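Local coordinates for protein L-cysteine S-thiosulfotransferase subunit SoxA (Paracoccus denitrificans, PDB 2C1D) that is the diheme subunit of the SoxAX cytochrome complex, which catalyses heterodisulfide formation between a SoxY cysteine and thiosulfate or other inorganic sulfur substrates, at residues T46-L49 / E50-D53; L107-M110 / E111-V114. All coordinates share one frame; numbering follows the deposited sequence.

Interaction 1: residues T46-L49 / E50-D53; sequences TRDL and ERDD
D48 and R51 are brought together by matching first torsions: each CG lies beside its own backbone N and opposite its carbonyl carbon (chi1 -64° for R51). A bend at chi3 then turns the R51 guanidinium back over the turn, and the two groups meet in a salt bridge. NH1 of R51 stands 2.8 Å from OD2 of D48, with the N-H pointing well at the oxygen (161°). That oxygen sits at the guanidinium edge, close to its plane, whereas the carboxylate itself is rotated 71° from it, consistent with a bond through one oxygen. The aliphatic part of R51 contributes as well, its CD lying 3.2 Å from OD2 of D48.

The backbone of the same residues makes a type I beta turn from D48 to R51, closed by R51 N to D48 O at 3.1 Å. E50 N to R47 O, also 3.1 Å, forms the preceding link as helix 44-48 passes into loop.

R47 NE and R51 NH1 are like charges 4.4 Å apart, but D5 forms salt bridges with NE of R47 and NH2 of R51, which probably offsets their repulsion; the R42 carbonyl takes NH1 of R47. D52 and D55 bind a zinc ion. The turn packs against strands 7-9 and 261-263: E50 touches L7 and S261 and pairs with R263, while L49 rests on V262.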
# COMPACT_ATOMS: atom_id res chain seq x y z
N THR A 46 -13.38 -6.82 12.46
CA THR A 46 -13.37 -6.34 11.07
C THR A 46 -13.63 -7.51 10.09
O THR A 46 -14.37 -7.36 9.13
CB THR A 46 -12.03 -5.67 10.76
OG1 THR A 46 -11.83 -4.56 11.65
CG2 THR A 46 -12.05 -5.07 9.36
N ARG A 47 -13.03 -8.67 10.37
CA ARG A 47 -13.24 -9.87 9.56
C ARG A 47 -14.74 -10.21 9.52
O ARG A 47 -15.26 -10.58 8.48
CB ARG A 47 -12.44 -11.06 10.12
CG ARG A 47 -10.94 -10.96 9.88
CD ARG A 47 -10.17 -12.27 9.91
NE ARG A 47 -10.56 -13.14 11.02
CZ ARG A 47 -10.11 -13.03 12.28
NH1 ARG A 47 -9.28 -12.05 12.64
NH2 ARG A 47 -10.51 -13.90 13.21
N ASP A 48 -15.41 -10.03 10.66
CA ASP A 48 -16.84 -10.35 10.76
C ASP A 48 -17.69 -9.48 9.84
O ASP A 48 -18.72 -9.93 9.35
CB ASP A 48 -17.33 -10.26 12.22
CG ASP A 48 -16.96 -11.50 13.05
OD1 ASP A 48 -17.32 -11.59 14.27
OD2 ASP A 48 -16.33 -12.47 12.60
N LEU A 49 -17.25 -8.25 9.59
CA LEU A 49 -18.00 -7.36 8.69
C LEU A 49 -18.10 -7.86 7.25
O LEU A 49 -18.97 -7.44 6.52
CB LEU A 49 -17.38 -5.97 8.67
CG LEU A 49 -17.45 -5.29 10.03
CD1 LEU A 49 -16.73 -3.99 9.92
CD2 LEU A 49 -18.90 -5.10 10.46
N GLU A 50 -17.21 -8.75 6.85
CA GLU A 50 -17.25 -9.27 5.47
C GLU A 50 -18.01 -10.60 5.39
O GLU A 50 -18.29 -11.07 4.27
CB GLU A 50 -15.83 -9.41 4.93
CG GLU A 50 -15.76 -9.65 3.45
CD GLU A 50 -14.37 -9.43 2.85
OE1 GLU A 50 -14.12 -10.02 1.78
OE2 GLU A 50 -13.55 -8.67 3.42
N ARG A 51 -18.30 -11.20 6.56
CA ARG A 51 -18.87 -12.56 6.64
C ARG A 51 -20.32 -12.67 6.21
O ARG A 51 -20.78 -13.77 5.96
CB ARG A 51 -18.85 -13.13 8.05
CG ARG A 51 -17.50 -13.35 8.57
CD ARG A 51 -17.46 -13.97 9.97
NE ARG A 51 -16.52 -15.04 9.79
CZ ARG A 51 -15.31 -15.11 10.25
NH1 ARG A 51 -14.82 -14.26 11.13
NH2 ARG A 51 -14.60 -16.15 9.87
N ASP A 52 -21.03 -11.55 6.20
CA ASP A 52 -22.35 -11.57 5.60
C ASP A 52 -22.81 -10.23 5.07
O ASP A 52 -22.52 -9.17 5.62
CB ASP A 52 -23.37 -12.11 6.58
CG ASP A 52 -23.60 -11.20 7.69
OD1 ASP A 52 -22.72 -11.15 8.58
OD2 ASP A 52 -24.61 -10.47 7.72
N ASP A 53 -23.56 -10.30 3.98
CA ASP A 53 -23.96 -9.13 3.24
C ASP A 53 -24.79 -8.16 4.04
O ASP A 53 -24.73 -6.97 3.78
CB ASP A 53 -24.72 -9.55 1.99
CG ASP A 53 -23.82 -10.23 0.96
OD1 ASP A 53 -22.58 -10.21 1.12
OD2 ASP A 53 -24.28 -10.82 -0.03

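Interaction 2: residues L107-M110 / E111-V114; sequences LMIM and EDYV. With HEC (heme c), chain I.
The backbone leaves strand 107-108 at M108 and enters helix 110-122 with I109 as N-cap residue, its O accepting D112 N at 2.9 Å; one residue on, M110 O takes V114 N at 3.0 Å with a nearly straight N-H (167°). The D112 side chain folds back to this helix start, and its OD2 receives I109 N at 3.1 Å. The donor approaches on the anti side of the carboxylate, tilted 30° from its plane. The same OD2 also forms a salt bridge with K242, so one oxygen serves both the helix start and helix 239-251.

M108 lies across the Y113 ring. Its CB sits over one face, 4.1 Å from the ring centroid, in a CH-pi contact. Bends at chi2 and chi3 carry the chain on over that face, setting SD 5.0 Å from the centroid as a distant Met-aromatic contact and bringing CE to 3.4 Å from CD2 of Y113. On the opposite face lies a propionate arm of heme c, whose carbon CAA is 3.4 Å from CG of Y113. The ring is therefore held between M108 and this arm, while D101 and R99 hydrogen-bond its OH and probably restrict its tilt.

D112 OD2 to I109 N is the N3-to-N-cap half of a capping box, without the reciprocal bond because I109 is apolar. It starts a cytochrome c domain helix where Y113 lines the pocket of the heme ligated by C117.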
# COMPACT_ATOMS: atom_id res chain seq x y z
N LEU A 107 -4.44 -2.29 -22.91
CA LEU A 107 -4.60 -2.61 -21.48
C LEU A 107 -5.80 -1.84 -20.91
O LEU A 107 -5.88 -0.62 -21.02
CB LEU A 107 -3.36 -2.30 -20.66
CG LEU A 107 -3.42 -2.73 -19.18
CD1 LEU A 107 -3.61 -4.23 -19.08
CD2 LEU A 107 -2.16 -2.32 -18.40
N MET A 108 -6.72 -2.56 -20.27
CA MET A 108 -7.89 -1.96 -19.66
C MET A 108 -7.94 -2.33 -18.18
O MET A 108 -7.77 -3.49 -17.84
CB MET A 108 -9.16 -2.44 -20.35
CG MET A 108 -9.18 -2.22 -21.86
SD MET A 108 -9.46 -0.52 -22.27
CE MET A 108 -11.24 -0.32 -22.18
N ILE A 109 -8.12 -1.33 -17.32
CA ILE A 109 -8.64 -1.54 -15.98
C ILE A 109 -10.13 -1.30 -16.09
O ILE A 109 -10.60 -0.82 -17.12
CB ILE A 109 -7.99 -0.60 -14.91
CG1 ILE A 109 -8.25 0.88 -15.20
CG2 ILE A 109 -6.50 -0.88 -14.86
CD1 ILE A 109 -7.63 1.85 -14.22
N MET A 110 -10.87 -1.64 -15.05
CA MET A 110 -12.30 -1.66 -15.14
C MET A 110 -12.82 -0.28 -15.41
O MET A 110 -13.78 -0.12 -16.17
CB MET A 110 -12.92 -2.22 -13.85
CG MET A 110 -14.42 -2.57 -13.98
SD MET A 110 -14.69 -3.96 -15.10
CE MET A 110 -14.16 -5.25 -14.07
N GLU A 111 -12.18 0.71 -14.81
CA GLU A 111 -12.51 2.11 -14.98
C GLU A 111 -12.49 2.50 -16.48
O GLU A 111 -13.31 3.31 -16.91
CB GLU A 111 -11.51 3.00 -14.22
CG GLU A 111 -11.64 2.97 -12.70
CD GLU A 111 -10.77 1.92 -12.03
OE1 GLU A 111 -10.53 0.84 -12.63
OE2 GLU A 111 -10.36 2.15 -10.88
N ASP A 112 -11.57 1.93 -17.25
CA ASP A 112 -11.54 2.22 -18.68
C ASP A 112 -12.75 1.65 -19.41
O ASP A 112 -13.25 2.28 -20.30
CB ASP A 112 -10.29 1.67 -19.35
CG ASP A 112 -9.02 2.26 -18.79
OD1 ASP A 112 -8.94 3.50 -18.60
OD2 ASP A 112 -8.05 1.52 -18.56
N TYR A 113 -13.20 0.43 -19.09
CA TYR A 113 -14.41 -0.08 -19.76
C TYR A 113 -15.62 0.77 -19.40
O TYR A 113 -16.43 1.11 -20.26
CB TYR A 113 -14.70 -1.53 -19.40
CG TYR A 113 -13.85 -2.59 -20.08
CD1 TYR A 113 -13.27 -3.62 -19.35
CD2 TYR A 113 -13.68 -2.58 -21.46
CE1 TYR A 113 -12.51 -4.59 -19.96
CE2 TYR A 113 -12.93 -3.56 -22.10
CZ TYR A 113 -12.34 -4.56 -21.34
OH TYR A 113 -11.61 -5.54 -21.96
N VAL A 114 -15.76 1.12 -18.13
CA VAL A 114 -16.92 1.88 -17.71
C VAL A 114 -16.90 3.21 -18.47
O VAL A 114 -17.88 3.57 -19.08
CB VAL A 114 -16.96 2.09 -16.17
CG1 VAL A 114 -18.07 3.00 -15.77
CG2 VAL A 114 -17.11 0.73 -15.44
FE HEC I . -21.22 -1.05 -21.95
CHA HEC I . -18.62 -3.12 -23.08
CHB HEC I . -20.15 -1.44 -18.81
CHC HEC I . -23.55 1.21 -21.00
CHD HEC I . -22.71 -1.32 -25.04
NA HEC I . -19.69 -2.11 -21.12
C1A HEC I . -18.75 -2.89 -21.74
C2A HEC I . -17.87 -3.41 -20.73
C3A HEC I . -18.29 -2.94 -19.55
C4A HEC I . -19.43 -2.09 -19.77
CMA HEC I . -17.67 -3.21 -18.17
CAA HEC I . -16.67 -4.34 -21.01
CBA HEC I . -17.23 -5.70 -21.37
CGA HEC I . -16.19 -6.68 -21.88
O1A HEC I . -15.13 -6.28 -22.41
O2A HEC I . -16.49 -7.90 -21.75
NB HEC I . -21.78 -0.28 -20.19
C1B HEC I . -21.13 -0.50 -19.00
C2B HEC I . -21.65 0.45 -18.03
C3B HEC I . -22.60 1.18 -18.64
C4B HEC I . -22.70 0.73 -20.02
CMB HEC I . -21.23 0.52 -16.55
CAB HEC I . -23.44 2.33 -17.99
CBB HEC I . -22.65 3.29 -17.43
NC HEC I . -22.86 -0.23 -22.88
C1C HEC I . -23.63 0.76 -22.31
C2C HEC I . -24.63 1.14 -23.29
C3C HEC I . -24.33 0.53 -24.46
C4C HEC I . -23.26 -0.41 -24.18
CMC HEC I . -25.59 2.34 -23.10
CAC HEC I . -25.08 0.65 -25.84
CBC HEC I . -25.29 1.87 -26.37
ND HEC I . -20.73 -2.07 -23.77
C1D HEC I . -21.49 -1.96 -24.92
C2D HEC I . -20.80 -2.61 -26.02
C3D HEC I . -19.51 -3.15 -25.42
C4D HEC I . -19.56 -2.78 -24.01
CMD HEC I . -21.22 -2.74 -27.49
CAD HEC I . -18.39 -3.93 -26.14
CBD HEC I . -18.71 -5.39 -26.10
CGD HEC I . -17.57 -6.22 -26.67
O1D HEC I . -17.85 -7.33 -27.21
O2D HEC I . -16.41 -5.78 -26.56

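In the fold
From the N terminus, the chain reaches interaction 1 first, where it passes from helix 44-48 into a turn; interaction 2 follows at the passage from strand 107-108 into helix 110-122. Interaction 1 closes a turn, interaction 2 a helix start, and they stand in series, neither nested nor crossed. Their centres are 28 Å apart and their nearest atoms about 17 Å, on opposite sides of the chain's centre. Residues 46-53 tie the end of a short helix to strands near both chain termini and include a zinc ligand. Residues 107-114 join the two-stranded sheet of 99-100 and 107-108 to a heme pocket and to helices 132-143 and 239-251.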